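Stringent starvation protein B (Caulobacter vibrioides, PDB 2QAS) probably acts as an adaptor that binds ssrA-tagged substrates and delivers them to the ClpX unfoldase for degradation. Local coordinates at residues M72-Q77 against V92-G97; L47-K52 against T111-P116; V27-L32 against P85-F90; P61-S66 against Q99-S104. All coordinates share one frame; numbering follows the deposited sequence.

Overall arrangement
From the N terminus, helix segment 27-32 comes first and closes onto 85-90 (interaction 3), across the hairpin turn of the three-stranded sheet. Strand 47-52 follows and pairs with 111-116 (interaction 2), closing the outermost of three nested loops. Within it, helix segment 61-66 meets strand 99-104 (interaction 4), and innermost, 72-77 meets 92-97 (interaction 1). Interaction 3 crosses the other three, since its second segment falls inside each of their loops. Interaction 2 pairs the two central strands of the four-stranded sheet, interaction 1 joins that sheet to the three-stranded one, interaction 4 sets a short helix against the latter, and interaction 3 ties the long helix to it.

Interaction 1: residues M72-Q77 against V92-G97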
loop_
_atom_site.group_PDB
_atom_site.type_symbol
_atom_site.label_atom_id
_atom_site.label_comp_id
_atom_site.label_asym_id
_atom_site.label_seq_id
_atom_site.Cartn_x
_atom_site.Cartn_y
_atom_site.Cartn_z
ATOM N N MET A 72 18.533 -13.557 -0.709
ATOM C CA MET A 72 19.255 -13.418 0.547
ATOM C C MET A 72 18.293 -12.947 1.610
ATOM O O MET A 72 17.581 -11.966 1.419
ATOM C CB MET A 72 20.416 -12.418 0.445
ATOM C CG MET A 72 21.244 -12.351 1.729
ATOM S SD MET A 72 22.712 -11.264 1.706
ATOM C CE MET A 72 22.701 -10.685 3.361
ATOM N N THR A 73 18.260 -13.662 2.726
ATOM C CA THR A 73 17.397 -13.287 3.829
ATOM C C THR A 73 18.247 -12.723 4.954
ATOM O O THR A 73 19.373 -13.172 5.185
ATOM C CB THR A 73 16.606 -14.498 4.373
ATOM O OG1 THR A 73 15.734 -14.991 3.349
ATOM C CG2 THR A 73 15.768 -14.101 5.585
ATOM N N ILE A 74 17.723 -11.710 5.629
ATOM C CA ILE A 74 18.416 -11.128 6.761
ATOM C C ILE A 74 17.390 -11.042 7.861
ATOM O O ILE A 74 16.202 -10.909 7.594
ATOM C CB ILE A 74 18.997 -9.707 6.462
ATOM C CG1 ILE A 74 17.883 -8.713 6.155
ATOM C CG2 ILE A 74 19.989 -9.784 5.313
ATOM C CD1 ILE A 74 18.412 -7.356 5.747
ATOM N N VAL A 75 17.840 -11.147 9.100
ATOM C CA VAL A 75 16.932 -11.073 10.220
ATOM C C VAL A 75 17.308 -9.841 11.031
ATOM O O VAL A 75 18.501 -9.565 11.247
ATOM C CB VAL A 75 17.015 -12.362 11.086
ATOM C CG1 VAL A 75 18.443 -12.592 11.561
ATOM C CG2 VAL A 75 16.066 -12.264 12.262
ATOM N N LEU A 76 16.288 -9.081 11.431
ATOM C CA LEU A 76 16.473 -7.873 12.224
ATOM C C LEU A 76 15.869 -8.162 13.583
ATOM O O LEU A 76 14.662 -8.060 13.776
ATOM C CB LEU A 76 15.764 -6.688 11.560
ATOM C CG LEU A 76 16.289 -6.331 10.167
ATOM C CD1 LEU A 76 15.494 -5.175 9.604
ATOM C CD2 LEU A 76 17.772 -5.987 10.251
ATOM N N GLN A 77 16.721 -8.539 14.528
ATOM C CA GLN A 77 16.254 -8.894 15.855
ATOM C C GLN A 77 17.284 -8.544 16.919
ATOM O O GLN A 77 17.175 -7.508 17.582
ATOM C CB GLN A 77 15.933 -10.396 15.872
ATOM C CG GLN A 77 15.476 -10.996 17.200
ATOM C CD GLN A 77 15.002 -12.460 17.052
ATOM O OE1 GLN A 77 15.678 -13.294 16.437
ATOM N NE2 GLN A 77 13.844 -12.765 17.623
ATOM N N VAL A 92 21.518 -0.962 6.453
ATOM C CA VAL A 92 21.703 -1.506 7.806
ATOM C C VAL A 92 23.073 -2.146 7.952
ATOM O O VAL A 92 23.657 -2.608 6.974
ATOM C CB VAL A 92 20.721 -2.686 8.109
ATOM C CG1 VAL A 92 20.573 -2.879 9.596
ATOM C CG2 VAL A 92 19.387 -2.448 7.470
ATOM N N THR A 93 23.559 -2.216 9.185
ATOM C CA THR A 93 24.825 -2.873 9.453
ATOM C C THR A 93 24.484 -4.178 10.158
ATOM O O THR A 93 23.752 -4.180 11.152
ATOM C CB THR A 93 25.709 -2.052 10.381
ATOM O OG1 THR A 93 26.064 -0.828 9.736
ATOM C CG2 THR A 93 26.978 -2.832 10.729
ATOM N N LEU A 94 25.004 -5.282 9.637
ATOM C CA LEU A 94 24.778 -6.596 10.215
ATOM C C LEU A 94 26.144 -7.295 10.356
ATOM O O LEU A 94 27.161 -6.797 9.861
ATOM C CB LEU A 94 23.876 -7.409 9.290
ATOM C CG LEU A 94 22.500 -6.862 8.907
ATOM C CD1 LEU A 94 21.854 -7.794 7.894
ATOM C CD2 LEU A 94 21.616 -6.719 10.153
ATOM N N LYS A 95 26.170 -8.453 11.007
ATOM C CA LYS A 95 27.415 -9.194 11.191
ATOM C C LYS A 95 27.400 -10.528 10.483
ATOM O O LYS A 95 26.416 -11.260 10.540
ATOM C CB LYS A 95 27.672 -9.449 12.671
ATOM C CG LYS A 95 28.321 -8.310 13.368
ATOM C CD LYS A 95 28.577 -8.642 14.819
ATOM C CE LYS A 95 29.261 -7.467 15.489
ATOM N NZ LYS A 95 29.079 -7.567 16.946
ATOM N N PHE A 96 28.498 -10.842 9.816
ATOM C CA PHE A 96 28.630 -12.108 9.107
ATOM C C PHE A 96 29.933 -12.722 9.602
ATOM O O PHE A 96 31.018 -12.179 9.358
ATOM C CB PHE A 96 28.667 -11.870 7.599
ATOM C CG PHE A 96 27.464 -11.136 7.085
ATOM C CD1 PHE A 96 27.383 -9.759 7.189
ATOM C CD2 PHE A 96 26.390 -11.831 6.534
ATOM C CE1 PHE A 96 26.244 -9.073 6.748
ATOM C CE2 PHE A 96 25.247 -11.158 6.092
ATOM C CZ PHE A 96 25.174 -9.777 6.198
ATOM N N GLY A 97 29.817 -13.840 10.319
ATOM C CA GLY A 97 30.997 -14.470 10.876
ATOM C C GLY A 97 31.682 -13.480 11.805
ATOM O O GLY A 97 32.910 -13.329 11.767
#
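Leu94 and Ile74 make the dense centre of this contact. The CD1 branch of Leu94 lies 3.7 Å from Ile74 CB and also touches Ile74 CG2, the two side chains crossing at about a right angle. Its other methyl, CD2, is 3.9 Å from Leu76 CD2, so the fork of Leu94 touches both Ile74 and Leu76, the latter reaching in from a less direct start. Leu94 CG is anti to its own carbonyl carbon (chi1 -57°), which sends that fork across the gap. Toward Val92 the packing thins, Leu76 CD2 standing 4.2 Å from Val92 CG1. At the opposite end Met72 CE reaches Phe96 CE2 at 3.8 Å, the methyl meeting the ring obliquely, but Phe96 is partly exposed, unlike its buried partner. No hydrogen bond joins the segments, whose axes come no closer than 9.2 Å and make an angle of 105°. This is therefore face packing between strands of two different sheets. A bound peptide shares backbone hydrogen bonds with Thr73 and Lys95, one on each strand, as expected of a groove for tag sequences. With apolar side chains carrying the contact, cohesion here is hydrophobic, while Thr73 and Lys95 bond the peptide.

Interaction 2: residues L47-K52 against T111-P116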
loop_
_atom_site.group_PDB
_atom_site.type_symbol
_atom_site.label_atom_id
_atom_site.label_comp_id
_atom_site.label_asym_id
_atom_site.label_seq_id
_atom_site.Cartn_x
_atom_site.Cartn_y
_atom_site.Cartn_z
ATOM N N LEU A 47 12.066 -8.944 12.452
ATOM C CA LEU A 47 11.767 -9.123 11.036
ATOM C C LEU A 47 12.705 -9.974 10.202
ATOM O O LEU A 47 13.900 -10.019 10.437
ATOM C CB LEU A 47 11.645 -7.744 10.365
ATOM C CG LEU A 47 10.922 -6.645 11.163
ATOM C CD1 LEU A 47 10.922 -5.348 10.382
ATOM C CD2 LEU A 47 9.493 -7.069 11.473
ATOM N N TYR A 48 12.126 -10.643 9.212
ATOM C CA TYR A 48 12.876 -11.448 8.267
ATOM C C TYR A 48 12.611 -10.796 6.917
ATOM O O TYR A 48 11.475 -10.762 6.450
ATOM C CB TYR A 48 12.387 -12.892 8.245
ATOM C CG TYR A 48 12.929 -13.736 9.373
ATOM C CD1 TYR A 48 12.416 -13.635 10.666
ATOM C CD2 TYR A 48 13.999 -14.611 9.154
ATOM C CE1 TYR A 48 12.952 -14.376 11.720
ATOM C CE2 TYR A 48 14.546 -15.360 10.197
ATOM C CZ TYR A 48 14.019 -15.238 11.478
ATOM O OH TYR A 48 14.574 -15.978 12.505
ATOM N N ILE A 49 13.656 -10.252 6.309
ATOM C CA ILE A 49 13.537 -9.598 5.020
ATOM C C ILE A 49 14.268 -10.420 3.969
ATOM O O ILE A 49 15.438 -10.757 4.149
ATOM C CB ILE A 49 14.200 -8.196 5.027
ATOM C CG1 ILE A 49 13.691 -7.365 6.201
ATOM C CG2 ILE A 49 13.943 -7.496 3.712
ATOM C CD1 ILE A 49 12.238 -7.141 6.165
ATOM N N THR A 50 13.595 -10.745 2.872
ATOM C CA THR A 50 14.257 -11.499 1.818
ATOM C C THR A 50 14.294 -10.624 0.578
ATOM O O THR A 50 13.299 -10.003 0.231
ATOM C CB THR A 50 13.512 -12.805 1.505
ATOM O OG1 THR A 50 13.306 -13.542 2.718
ATOM C CG2 THR A 50 14.324 -13.654 0.543
ATOM N N PHE A 51 15.445 -10.561 -0.081
ATOM C CA PHE A 51 15.580 -9.736 -1.278
ATOM C C PHE A 51 16.466 -10.335 -2.368
ATOM O O PHE A 51 17.280 -11.235 -2.124
ATOM C CB PHE A 51 16.147 -8.369 -0.918
ATOM C CG PHE A 51 17.544 -8.423 -0.364
ATOM C CD1 PHE A 51 17.770 -8.803 0.954
ATOM C CD2 PHE A 51 18.635 -8.099 -1.168
ATOM C CE1 PHE A 51 19.061 -8.859 1.466
ATOM C CE2 PHE A 51 19.933 -8.150 -0.672
ATOM C CZ PHE A 51 20.152 -8.530 0.650
ATOM N N LYS A 52 16.310 -9.791 -3.568
ATOM C CA LYS A 52 17.070 -10.225 -4.729
ATOM C C LYS A 52 18.407 -9.497 -4.702
ATOM O O LYS A 52 18.455 -8.280 -4.826
ATOM C CB LYS A 52 16.306 -9.876 -6.014
ATOM C CG LYS A 52 16.648 -10.755 -7.210
ATOM C CD LYS A 52 16.062 -12.163 -7.054
ATOM C CE LYS A 52 16.600 -13.116 -8.123
ATOM N NZ LYS A 52 16.451 -12.553 -9.498
ATOM N N THR A 111 11.253 -9.478 -1.757
ATOM C CA THR A 111 10.454 -10.571 -2.281
ATOM C C THR A 111 9.679 -11.246 -1.154
ATOM O O THR A 111 8.724 -11.977 -1.397
ATOM C CB THR A 111 11.316 -11.626 -3.012
ATOM O OG1 THR A 111 12.093 -12.358 -2.065
ATOM C CG2 THR A 111 12.251 -10.959 -4.005
ATOM N N ARG A 112 10.074 -11.000 0.088
ATOM C CA ARG A 112 9.354 -11.615 1.190
ATOM C C ARG A 112 9.537 -10.856 2.495
ATOM O O ARG A 112 10.590 -10.271 2.739
ATOM C CB ARG A 112 9.804 -13.067 1.366
ATOM C CG ARG A 112 8.825 -13.899 2.173
ATOM C CD ARG A 112 9.530 -14.927 3.035
ATOM N NE ARG A 112 8.581 -15.682 3.851
ATOM C CZ ARG A 112 8.913 -16.388 4.930
ATOM N NH1 ARG A 112 10.181 -16.436 5.330
ATOM N NH2 ARG A 112 7.977 -17.045 5.613
ATOM N N PHE A 113 8.496 -10.862 3.321
ATOM C CA PHE A 113 8.503 -10.185 4.610
ATOM C C PHE A 113 7.828 -11.100 5.616
ATOM O O PHE A 113 6.764 -11.641 5.330
ATOM C CB PHE A 113 7.723 -8.877 4.540
ATOM C CG PHE A 113 7.772 -8.084 5.811
ATOM C CD1 PHE A 113 8.925 -7.378 6.160
ATOM C CD2 PHE A 113 6.680 -8.067 6.679
ATOM C CE1 PHE A 113 8.992 -6.667 7.360
ATOM C CE2 PHE A 113 6.732 -7.361 7.884
ATOM C CZ PHE A 113 7.894 -6.659 8.226
ATOM N N TYR A 114 8.429 -11.265 6.790
ATOM C CA TYR A 114 7.861 -12.147 7.800
ATOM C C TYR A 114 8.234 -11.760 9.230
ATOM O O TYR A 114 9.399 -11.517 9.530
ATOM C CB TYR A 114 8.312 -13.597 7.524
ATOM C CG TYR A 114 7.653 -14.634 8.415
ATOM C CD1 TYR A 114 6.268 -14.775 8.436
ATOM C CD2 TYR A 114 8.410 -15.447 9.266
ATOM C CE1 TYR A 114 5.639 -15.696 9.280
ATOM C CE2 TYR A 114 7.788 -16.381 10.129
ATOM C CZ TYR A 114 6.401 -16.496 10.125
ATOM O OH TYR A 114 5.760 -17.394 10.955
ATOM N N ASP A 115 7.234 -11.690 10.104
ATOM C CA ASP A 115 7.450 -11.384 11.514
ATOM C C ASP A 115 6.904 -12.584 12.283
ATOM O O ASP A 115 5.713 -12.658 12.558
ATOM C CB ASP A 115 6.684 -10.134 11.945
ATOM C CG ASP A 115 6.907 -9.791 13.419
ATOM O OD1 ASP A 115 7.322 -10.681 14.200
ATOM O OD2 ASP A 115 6.657 -8.632 13.812
ATOM N N PRO A 116 7.773 -13.540 12.634
ATOM C CA PRO A 116 7.428 -14.763 13.371
ATOM C C PRO A 116 6.538 -14.597 14.606
ATOM O O PRO A 116 5.781 -15.500 14.938
ATOM C CB PRO A 116 8.798 -15.336 13.746
ATOM C CG PRO A 116 9.637 -14.945 12.597
ATOM C CD PRO A 116 9.219 -13.505 12.345
HETATM O O HOH W 1 11.526 -13.440 4.905
#
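Tyr48 and Tyr114 form the hydrogen-bonded pair at one end of this antiparallel ladder, Tyr48 N reaching Tyr114 O at 2.9 Å and Tyr114 N returning to Tyr48 O at 3.1 Å. Ile49 and Phe113 follow as a non-hydrogen-bonded pair, then Thr50 and Arg112, where Thr50 N meets Arg112 O at 3.0 Å with an N-H...O angle of 169°. Thr50 O takes a bond from Thr111 N at 2.9 Å and a weak one from Arg112 N, because both residues face Thr50: a classic beta bulge. On the face bearing Ile49, the ring of Phe113 receives Ile49 CD1 at its edge, near the ring plane, while Leu47 CD2 comes obliquely to CZ of the same ring at 3.6 Å. Phe113 CG stands opposite the backbone nitrogen (chi1 -176°), which carries the ring over toward strand 47-52. On the other face, Tyr48 CE1 lies 3.5 Å from Pro116 CG, and Arg112 NH2 sits above the Tyr114 ring, offset toward its rim, with Pro116 N beyond the opposite face. A water is held by Thr50 OG1 at 2.8 Å and only weakly by Tyr48 O and Arg112 NH1. Farther out, Thr50 OG1 bonds Thr73 OG1, Thr111 OG1 bonds Glu71, and Asp115 OD2 bonds both His45 and Tyr16 of the second subunit. Strand 47-52 is flanked by 71-76 on its other side and 110-115 by 120-123, while helix 16-35 lies against Leu47 and Phe113.

Interaction 3: residues V27-L32 against P85-F90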
loop_
_atom_site.group_PDB
_atom_site.type_symbol
_atom_site.label_atom_id
_atom_site.label_comp_id
_atom_site.label_asym_id
_atom_site.label_seq_id
_atom_site.Cartn_x
_atom_site.Cartn_y
_atom_site.Cartn_z
ATOM N N VAL A 27 4.401 -1.469 3.478
ATOM C CA VAL A 27 4.241 -1.937 4.856
ATOM C C VAL A 27 5.631 -2.269 5.405
ATOM O O VAL A 27 5.916 -2.066 6.587
ATOM C CB VAL A 27 3.352 -3.202 4.939
ATOM C CG1 VAL A 27 3.358 -3.754 6.361
ATOM C CG2 VAL A 27 1.931 -2.867 4.534
ATOM N N VAL A 28 6.493 -2.777 4.533
ATOM C CA VAL A 28 7.852 -3.112 4.931
ATOM C C VAL A 28 8.550 -1.824 5.339
ATOM O O VAL A 28 9.183 -1.748 6.389
ATOM C CB VAL A 28 8.618 -3.767 3.773
ATOM C CG1 VAL A 28 10.054 -4.028 4.181
ATOM C CG2 VAL A 28 7.918 -5.075 3.369
ATOM N N LYS A 29 8.420 -0.803 4.506
ATOM C CA LYS A 29 9.029 0.485 4.792
ATOM C C LYS A 29 8.519 1.080 6.094
ATOM O O LYS A 29 9.284 1.648 6.874
ATOM C CB LYS A 29 8.740 1.442 3.654
ATOM C CG LYS A 29 9.047 2.877 3.955
ATOM C CD LYS A 29 8.823 3.669 2.696
ATOM C CE LYS A 29 8.939 5.152 2.931
ATOM N NZ LYS A 29 8.486 5.854 1.702
ATOM N N ALA A 30 7.224 0.956 6.336
ATOM C CA ALA A 30 6.664 1.503 7.564
ATOM C C ALA A 30 7.128 0.701 8.779
ATOM O O ALA A 30 7.347 1.267 9.848
ATOM C CB ALA A 30 5.154 1.527 7.486
ATOM N N ALA A 31 7.282 -0.613 8.615
ATOM C CA ALA A 31 7.747 -1.480 9.695
ATOM C C ALA A 31 9.218 -1.169 10.012
ATOM O O ALA A 31 9.626 -1.162 11.180
ATOM C CB ALA A 31 7.595 -2.942 9.293
ATOM N N LEU A 32 10.012 -0.911 8.977
ATOM C CA LEU A 32 11.417 -0.579 9.179
ATOM C C LEU A 32 11.600 0.786 9.844
ATOM O O LEU A 32 12.645 1.053 10.418
ATOM C CB LEU A 32 12.186 -0.622 7.850
ATOM C CG LEU A 32 12.379 -2.034 7.281
ATOM C CD1 LEU A 32 13.053 -1.986 5.934
ATOM C CD2 LEU A 32 13.211 -2.853 8.242
ATOM N N PRO A 85 16.156 3.682 7.231
ATOM C CA PRO A 85 15.152 3.465 6.186
ATOM C C PRO A 85 14.770 4.725 5.415
ATOM O O PRO A 85 13.967 5.535 5.882
ATOM C CB PRO A 85 13.979 2.864 6.956
ATOM C CG PRO A 85 14.061 3.554 8.268
ATOM C CD PRO A 85 15.547 3.583 8.572
ATOM N N GLY A 86 15.370 4.885 4.236
ATOM C CA GLY A 86 15.078 6.034 3.397
ATOM C C GLY A 86 13.692 5.873 2.800
ATOM O O GLY A 86 12.959 4.955 3.177
ATOM N N GLU A 87 13.320 6.738 1.862
ATOM C CA GLU A 87 11.989 6.627 1.271
ATOM C C GLU A 87 11.932 5.596 0.144
ATOM O O GLU A 87 10.873 5.031 -0.117
ATOM C CB GLU A 87 11.489 8.003 0.787
ATOM C CG GLU A 87 11.303 9.060 1.918
ATOM C CD GLU A 87 10.053 8.860 2.803
ATOM O OE1 GLU A 87 9.919 9.570 3.825
ATOM O OE2 GLU A 87 9.197 8.013 2.485
ATOM N N THR A 88 13.066 5.327 -0.500
ATOM C CA THR A 88 13.090 4.349 -1.585
ATOM C C THR A 88 13.923 3.089 -1.308
ATOM O O THR A 88 13.814 2.093 -2.024
ATOM C CB THR A 88 13.594 4.993 -2.889
ATOM O OG1 THR A 88 14.891 5.565 -2.673
ATOM C CG2 THR A 88 12.633 6.086 -3.340
ATOM N N PHE A 89 14.755 3.132 -0.273
ATOM C CA PHE A 89 15.597 1.993 0.080
ATOM C C PHE A 89 16.057 2.131 1.528
ATOM O O PHE A 89 15.974 3.214 2.106
ATOM C CB PHE A 89 16.822 1.952 -0.829
ATOM C CG PHE A 89 17.853 2.977 -0.485
ATOM C CD1 PHE A 89 18.846 2.698 0.447
ATOM C CD2 PHE A 89 17.791 4.253 -1.039
ATOM C CE1 PHE A 89 19.761 3.671 0.826
ATOM C CE2 PHE A 89 18.703 5.235 -0.665
ATOM C CZ PHE A 89 19.689 4.944 0.271
ATOM N N PHE A 90 16.535 1.036 2.116
ATOM C CA PHE A 90 17.036 1.086 3.488
ATOM C C PHE A 90 18.442 0.502 3.560
ATOM O O PHE A 90 18.821 -0.342 2.737
ATOM C CB PHE A 90 16.112 0.326 4.454
ATOM C CG PHE A 90 16.104 -1.176 4.264
ATOM C CD1 PHE A 90 15.278 -1.773 3.313
ATOM C CD2 PHE A 90 16.912 -1.997 5.057
ATOM C CE1 PHE A 90 15.251 -3.166 3.151
ATOM C CE2 PHE A 90 16.894 -3.386 4.905
ATOM C CZ PHE A 90 16.064 -3.974 3.953
#
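The Phe90 ring has one face covered by Leu32 CD1, a CH-pi contact with the methyl 3.6 Å from the ring centroid and 18° off the ring normal. The methyl sits toward the CG-CD1 side of the ring, and the two side chains cross at about a right angle. Phe90 CG stands between the backbone N and the carbonyl carbon (chi1 69°), an orientation that turns the ring face to the helix. Ile49, Val105 and Leu110 also touch this side chain, so the ring belongs to the buried interior. Next to it, the Pro85 ring adds a second apolar patch, with Pro85 CB 4.0 Å from Leu32 CB. Pro85 also meets the helix backbone, its CG 3.6 Å from Leu32 O.

Toward solvent, the character changes from apolar to charged. Lys29 runs out fully extended from the helix, and its NZ donates to the backbone oxygen Glu87 O at 3.1 Å, in the carbonyl plane and on a lone pair. The same NZ forms a salt bridge with Glu87 OE2, modelled closer than is credible at this resolution, so its exact length is doubtful. Glu87 OE1 is salt-bridged to Lys33, one helical turn beyond Lys29; the carboxylate thus has a lysine partner at each oxygen.

Gly86 N makes a weak bond to Phe89 O, which closes the connection between strands 81-85 and 89-96. The motif is a helix laid across the turn of a beta hairpin, and Val27, Ala30 and Ala31 of that helix pack against the second subunit, consistent with a helix-built dimer interface.

Interaction 4: residues P61-S66 against Q99-S104; sequences PQDLLS and QPKRLS
Pro61 rests against the aliphatic part of Lys101, its CG 3.8 Å from Lys101 CD and equally near Lys101 CB. The conformation of Lys101 makes this possible: CG is anti to the carbonyl carbon, the chain stays extended through CD and CE, and it turns only at the last bond (chi4 -57°). Both CE and NZ lie near Asp63 OD2, with Lys101 NZ 3.8 Å from Asp63 OD2, a long salt bridge and probably a modest contribution. Asp63 meets the lysine from the opposite direction. The neighbouring ring atom of the proline touches the strand backbone, Pro61 CD lying 3.5 Å from Arg102 O.

Deeper in the contact, Leu64 points its CG away from its own nitrogen (chi1 176°), which directs the side chain to the strand, and Leu64 CD2 comes within 4.1 Å of Leu103 CD2, the two side chains crossing at about a right angle. The helix start is well defined: Pro61 occupies the N-cap position, and Leu65 N bonds Pro61 O at 3.0 Å. Gln62 O accepts from Ser66 N and, at 2.7 Å, from Ser66 OG, the two donors approaching from opposite faces of its carbonyl plane.

Helix segment 62-66 thus crosses 99-104, part of an outermost strand of the three-stranded sheet, at 74°, with axes 10.2 Å apart at closest approach; Leu64 and Lys101 both also reach Phe96 on neighbouring strand 89-96, while Leu65 leans on the loop residue Thr53.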
loop_
_atom_site.group_PDB
_atom_site.type_symbol
_atom_site.label_atom_id
_atom_site.label_comp_id
_atom_site.label_asym_id
_atom_site.label_seq_id
_atom_site.Cartn_x
_atom_site.Cartn_y
_atom_site.Cartn_z
ATOM N N PRO A 61 29.238 -5.676 0.518
ATOM C CA PRO A 61 30.593 -6.141 0.219
ATOM C C PRO A 61 30.524 -7.117 -0.953
ATOM O O PRO A 61 29.644 -7.981 -1.004
ATOM C CB PRO A 61 31.023 -6.814 1.521
ATOM C CG PRO A 61 30.239 -6.072 2.563
ATOM C CD PRO A 61 28.880 -5.967 1.915
ATOM N N GLN A 62 31.445 -6.960 -1.897
ATOM C CA GLN A 62 31.494 -7.811 -3.081
ATOM C C GLN A 62 31.548 -9.291 -2.697
ATOM O O GLN A 62 30.885 -10.127 -3.311
ATOM C CB GLN A 62 32.718 -7.446 -3.935
ATOM C CG GLN A 62 32.497 -7.591 -5.441
ATOM C CD GLN A 62 33.730 -7.230 -6.263
ATOM O OE1 GLN A 62 34.732 -7.946 -6.245
ATOM N NE2 GLN A 62 33.658 -6.113 -6.985
ATOM N N ASP A 63 32.340 -9.603 -1.677
ATOM C CA ASP A 63 32.491 -10.976 -1.206
ATOM C C ASP A 63 31.151 -11.555 -0.773
ATOM O O ASP A 63 30.761 -12.639 -1.203
ATOM C CB ASP A 63 33.469 -11.026 -0.028
ATOM C CG ASP A 63 33.056 -10.103 1.118
ATOM O OD1 ASP A 63 33.156 -8.863 0.950
ATOM O OD2 ASP A 63 32.626 -10.617 2.180
ATOM N N LEU A 64 30.454 -10.820 0.084
ATOM C CA LEU A 64 29.158 -11.240 0.599
ATOM C C LEU A 64 28.129 -11.463 -0.506
ATOM O O LEU A 64 27.496 -12.515 -0.566
ATOM C CB LEU A 64 28.639 -10.192 1.586
ATOM C CG LEU A 64 27.243 -10.403 2.167
ATOM C CD1 LEU A 64 27.172 -11.748 2.864
ATOM C CD2 LEU A 64 26.924 -9.270 3.129
ATOM N N LEU A 65 27.964 -10.471 -1.374
ATOM C CA LEU A 65 27.009 -10.559 -2.476
ATOM C C LEU A 65 27.249 -11.785 -3.356
ATOM O O LEU A 65 26.302 -12.404 -3.837
ATOM C CB LEU A 65 27.076 -9.298 -3.340
ATOM C CG LEU A 65 26.700 -7.964 -2.694
ATOM C CD1 LEU A 65 26.807 -6.846 -3.727
ATOM C CD2 LEU A 65 25.291 -8.047 -2.140
ATOM N N SER A 66 28.518 -12.126 -3.564
ATOM C CA SER A 66 28.896 -13.277 -4.387
ATOM C C SER A 66 28.455 -14.601 -3.763
ATOM O O SER A 66 28.201 -15.581 -4.466
ATOM C CB SER A 66 30.412 -13.297 -4.586
ATOM O OG SER A 66 30.864 -12.071 -5.133
ATOM N N GLN A 99 31.923 -10.410 11.625
ATOM C CA GLN A 99 32.420 -9.211 10.935
ATOM C C GLN A 99 31.286 -8.279 10.511
ATOM O O GLN A 99 30.449 -8.642 9.694
ATOM C CB GLN A 99 33.217 -9.604 9.685
ATOM C CG GLN A 99 34.460 -10.424 9.960
ATOM C CD GLN A 99 35.567 -9.595 10.567
ATOM O OE1 GLN A 99 36.291 -8.889 9.860
ATOM N NE2 GLN A 99 35.699 -9.657 11.888
ATOM N N PRO A 100 31.257 -7.055 11.053
ATOM C CA PRO A 100 30.199 -6.103 10.691
ATOM C C PRO A 100 30.298 -5.603 9.241
ATOM O O PRO A 100 31.382 -5.248 8.772
ATOM C CB PRO A 100 30.372 -4.986 11.725
ATOM C CG PRO A 100 31.844 -5.017 12.018
ATOM C CD PRO A 100 32.167 -6.493 12.071
ATOM N N LYS A 101 29.161 -5.589 8.538
ATOM C CA LYS A 101 29.094 -5.147 7.146
ATOM C C LYS A 101 27.824 -4.341 6.855
ATOM O O LYS A 101 26.779 -4.559 7.473
ATOM C CB LYS A 101 29.148 -6.356 6.206
ATOM C CG LYS A 101 30.412 -7.183 6.335
ATOM C CD LYS A 101 30.332 -8.460 5.513
ATOM C CE LYS A 101 31.590 -9.319 5.703
ATOM N NZ LYS A 101 32.849 -8.579 5.347
ATOM N N ARG A 102 27.925 -3.419 5.900
ATOM C CA ARG A 102 26.809 -2.561 5.507
ATOM C C ARG A 102 26.066 -3.048 4.273
ATOM O O ARG A 102 26.658 -3.610 3.356
ATOM C CB ARG A 102 27.307 -1.143 5.248
ATOM C CG ARG A 102 27.089 -0.189 6.407
ATOM C CD ARG A 102 25.924 0.755 6.144
ATOM N NE ARG A 102 25.125 0.902 7.352
ATOM C CZ ARG A 102 24.120 1.754 7.497
ATOM N NH1 ARG A 102 23.780 2.566 6.507
ATOM N NH2 ARG A 102 23.435 1.765 8.627
ATOM N N LEU A 103 24.760 -2.804 4.251
ATOM C CA LEU A 103 23.914 -3.208 3.139
ATOM C C LEU A 103 22.887 -2.147 2.824
ATOM O O LEU A 103 22.369 -1.475 3.722
ATOM C CB LEU A 103 23.149 -4.481 3.473
ATOM C CG LEU A 103 23.865 -5.818 3.487
ATOM C CD1 LEU A 103 22.859 -6.878 3.906
ATOM C CD2 LEU A 103 24.430 -6.129 2.104
ATOM N N SER A 104 22.585 -2.019 1.540
ATOM C CA SER A 104 21.573 -1.092 1.070
ATOM C C SER A 104 20.633 -1.911 0.219
ATOM O O SER A 104 21.062 -2.581 -0.717
ATOM C CB SER A 104 22.190 0.030 0.248
ATOM O OG SER A 104 22.573 1.082 1.109
#